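Long-range contact in nucleoprotein (PDB 6M7D), which forms the helical nucleocapsid that wraps the viral RNA genome, six nucleotides to each subunit, and presents it as template for transcription and replication: residues P143-Q148 against L209-E214. Sequence-based numbering, arbitrary orientation.
Sequences PLFQGQ and LVFTGE
Thr212 and Gln146 show how two loops remote in sequence can be joined by a few bonds just before and at the start of a helix. Thr212 OG1 donates to Pro143 O at 2.7 Å, tilted somewhat out of the carbonyl plane. The first torsion (chi1 44°) sets this hydroxyl between backbone N and carbonyl carbon, where it also caps a backbone N just past Glu214 in the first turn of helix 213-225, and leaves the methyl CG2 3.4 Å from Gln146 CG. Gln146 N donates an almost straight bond to Val210 O (3.0 Å, 173° at the hydrogen). The Gln146 side chain, extended beyond CG, crosses Val210 CG1 and brings its amide end near the backbone at Phe211, with NE2 2.8 Å from Phe211 O.

Apolar contacts close the other end. The Phe145 ring lies between Leu144 CG over one face and Leu209 CD2 over the other, the latter a CH-pi contact 4.1 Å from the ring centroid. Phe145 and Phe211 point the same way and meet rim to rim, neither over the face of the other, centroids 5.6 Å apart and planes at 34°.

Second-shell residues position this set. Gln173 OE1 accepts from Phe211 N, while Thr215 OG1 lies in hydrogen-bonding contact with Leu144 O and Thr212 OG1, linking the loop 143-148 to the first turn. Ile170 of helix 163-181 touches both phenylalanines, Leu58 of helix 47-62 touches Leu144 and Phe145, and Phe192 and Phe193 of helix 188-202, which carries the RNA-binding Lys190 and Arg195, back Phe211 and Gln146; the nearest RNA atom is about 15 Å away.

The outcome is a threonine N-cap beside a single beta bridge, Phe145 with Phe211, joining two loops of the probable Ncore.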
ATOM      1  N   PRO A 143      17.754   9.102 -15.125  1.00 14.77           N
ATOM      2  CA  PRO A 143      16.672   9.226 -16.109  1.00 14.77           C
ATOM      3  C   PRO A 143      15.301   8.999 -15.455  1.00 14.77           C
ATOM      4  O   PRO A 143      15.170   8.077 -14.672  1.00 14.77           O
ATOM      5  CB  PRO A 143      16.975   8.120 -17.132  1.00 14.77           C
ATOM      6  CG  PRO A 143      17.849   7.140 -16.379  1.00 14.77           C
ATOM      7  CD  PRO A 143      18.659   7.991 -15.421  1.00 14.77           C
ATOM      8  N   LEU A 144      14.326   9.851 -15.793  1.00 13.47           N
ATOM      9  CA  LEU A 144      12.951   9.778 -15.227  1.00 13.47           C
ATOM     10  C   LEU A 144      12.252   8.480 -15.649  1.00 13.47           C
ATOM     11  O   LEU A 144      11.619   7.849 -14.782  1.00 13.47           O
ATOM     12  CB  LEU A 144      12.164  11.003 -15.703  1.00 13.47           C
ATOM     13  CG  LEU A 144      10.793  11.188 -15.054  1.00 13.47           C
ATOM     14  CD1 LEU A 144      10.924  11.306 -13.545  1.00 13.47           C
ATOM     15  CD2 LEU A 144      10.085  12.407 -15.624  1.00 13.47           C
ATOM     16  N   PHE A 145      12.400   8.079 -16.915  1.00 10.32           N
ATOM     17  CA  PHE A 145      11.721   6.858 -17.428  1.00 10.32           C
ATOM     18  C   PHE A 145      12.732   5.936 -18.114  1.00 10.32           C
ATOM     19  O   PHE A 145      13.811   6.407 -18.518  1.00 10.32           O
ATOM     20  CB  PHE A 145      10.603   7.215 -18.410  1.00 10.32           C
ATOM     21  CG  PHE A 145       9.434   7.961 -17.818  1.00 10.32           C
ATOM     22  CD1 PHE A 145       8.583   7.346 -16.914  1.00 10.32           C
ATOM     23  CD2 PHE A 145       9.174   9.272 -18.177  1.00 10.32           C
ATOM     24  CE1 PHE A 145       7.506   8.030 -16.375  1.00 10.32           C
ATOM     25  CE2 PHE A 145       8.096   9.956 -17.639  1.00 10.32           C
ATOM     26  CZ  PHE A 145       7.263   9.334 -16.739  1.00 10.32           C
ATOM     27  N   GLN A 146      12.392   4.647 -18.197  1.00 12.27           N
ATOM     28  CA  GLN A 146      13.262   3.629 -18.846  1.00 12.27           C
ATOM     29  C   GLN A 146      13.224   3.813 -20.367  1.00 12.27           C
ATOM     30  O   GLN A 146      12.118   3.987 -20.915  1.00 12.27           O
ATOM     31  CB  GLN A 146      12.778   2.224 -18.484  1.00 12.27           C
ATOM     32  CG  GLN A 146      12.837   1.923 -16.995  1.00 12.27           C
ATOM     33  CD  GLN A 146      12.391   0.515 -16.685  1.00 12.27           C
ATOM     34  OE1 GLN A 146      12.173  -0.297 -17.580  1.00 12.27           O
ATOM     35  NE2 GLN A 146      12.253   0.216 -15.405  1.00 12.27           N
ATOM     36  N   GLY A 147      14.394   3.766 -21.012  1.00 18.15           N
ATOM     37  CA  GLY A 147      14.495   3.909 -22.476  1.00 18.15           C
ATOM     38  C   GLY A 147      15.046   2.645 -23.113  1.00 18.15           C
ATOM     39  O   GLY A 147      16.110   2.176 -22.663  1.00 18.15           O
ATOM     40  N   GLN A 148      14.359   2.121 -24.134  1.00 23.81           N
ATOM     41  CA  GLN A 148      14.808   0.875 -24.813  1.00 23.81           C
ATOM     42  C   GLN A 148      14.759   1.069 -26.333  1.00 23.81           C
ATOM     43  O   GLN A 148      13.997   1.939 -26.795  1.00 23.81           O
ATOM     44  CB  GLN A 148      13.958  -0.317 -24.365  1.00 23.81           C
ATOM     45  CG  GLN A 148      14.562  -1.671 -24.709  1.00 23.81           C
ATOM     46  CD  GLN A 148      13.686  -2.822 -24.276  1.00 23.81           C
ATOM     47  OE1 GLN A 148      12.597  -2.631 -23.740  1.00 23.81           O
ATOM     48  NE2 GLN A 148      14.162  -4.034 -24.507  1.00 23.81           N
ATOM     49  N   LEU A 209       6.663   4.993 -20.696  1.00  8.54           N
ATOM     50  CA  LEU A 209       6.384   5.662 -19.436  1.00  8.54           C
ATOM     51  C   LEU A 209       6.607   4.762 -18.233  1.00  8.54           C
ATOM     52  O   LEU A 209       6.040   5.016 -17.168  1.00  8.54           O
ATOM     53  CB  LEU A 209       4.956   6.199 -19.428  1.00  8.54           C
ATOM     54  CG  LEU A 209       4.650   7.308 -20.429  1.00  8.54           C
ATOM     55  CD1 LEU A 209       3.164   7.526 -20.479  1.00  8.54           C
ATOM     56  CD2 LEU A 209       5.361   8.593 -20.059  1.00  8.54           C
ATOM     57  N   VAL A 210       7.417   3.717 -18.377  1.00  7.96           N
ATOM     58  CA  VAL A 210       7.706   2.828 -17.260  1.00  7.96           C
ATOM     59  C   VAL A 210       8.811   3.441 -16.414  1.00  7.96           C
ATOM     60  O   VAL A 210       9.925   3.653 -16.897  1.00  7.96           O
ATOM     61  CB  VAL A 210       8.102   1.435 -17.761  1.00  7.96           C
ATOM     62  CG1 VAL A 210       8.662   0.611 -16.629  1.00  7.96           C
ATOM     63  CG2 VAL A 210       6.912   0.747 -18.369  1.00  7.96           C
ATOM     64  N   PHE A 211       8.510   3.714 -15.146  1.00  6.84           N
ATOM     65  CA  PHE A 211       9.490   4.307 -14.244  1.00  6.84           C
ATOM     66  C   PHE A 211      10.784   3.507 -14.245  1.00  6.84           C
ATOM     67  O   PHE A 211      10.773   2.276 -14.309  1.00  6.84           O
ATOM     68  CB  PHE A 211       8.945   4.356 -12.816  1.00  6.84           C
ATOM     69  CG  PHE A 211       7.876   5.375 -12.598  1.00  6.84           C
ATOM     70  CD1 PHE A 211       7.492   6.235 -13.603  1.00  6.84           C
ATOM     71  CD2 PHE A 211       7.250   5.470 -11.375  1.00  6.84           C
ATOM     72  CE1 PHE A 211       6.504   7.159 -13.391  1.00  6.84           C
ATOM     73  CE2 PHE A 211       6.269   6.396 -11.161  1.00  6.84           C
ATOM     74  CZ  PHE A 211       5.894   7.239 -12.169  1.00  6.84           C
ATOM     75  N   THR A 212      11.907   4.209 -14.168  1.00  9.76           N
ATOM     76  CA  THR A 212      13.158   3.536 -13.876  1.00  9.76           C
ATOM     77  C   THR A 212      13.186   3.121 -12.410  1.00  9.76           C
ATOM     78  O   THR A 212      12.353   3.537 -11.604  1.00  9.76           O
ATOM     79  CB  THR A 212      14.348   4.439 -14.186  1.00  9.76           C
ATOM     80  OG1 THR A 212      14.090   5.752 -13.683  1.00  9.76           O
ATOM     81  CG2 THR A 212      14.581   4.520 -15.658  1.00  9.76           C
ATOM     82  N   GLY A 213      14.157   2.282 -12.061  1.00 10.26           N
ATOM     83  CA  GLY A 213      14.334   1.932 -10.664  1.00 10.26           C
ATOM     84  C   GLY A 213      14.657   3.138  -9.806  1.00 10.26           C
ATOM     85  O   GLY A 213      14.199   3.243  -8.667  1.00 10.26           O
ATOM     86  N   GLU A 214      15.434   4.074 -10.350  1.00 11.23           N
ATOM     87  CA  GLU A 214      15.805   5.267  -9.598  1.00 11.23           C
ATOM     88  C   GLU A 214      14.592   6.143  -9.319  1.00 11.23           C
ATOM     89  O   GLU A 214      14.455   6.691  -8.219  1.00 11.23           O
ATOM     90  CB  GLU A 214      16.869   6.049 -10.363  1.00 11.23           C
ATOM     91  CG  GLU A 214      18.110   5.243 -10.693  1.00 11.23           C
ATOM     92  CD  GLU A 214      17.977   4.474 -11.994  1.00 11.23           C
ATOM     93  OE1 GLU A 214      18.319   5.034 -13.058  1.00 11.23           O
ATOM     94  OE2 GLU A 214      17.529   3.308 -11.957  1.00 11.23           O
TER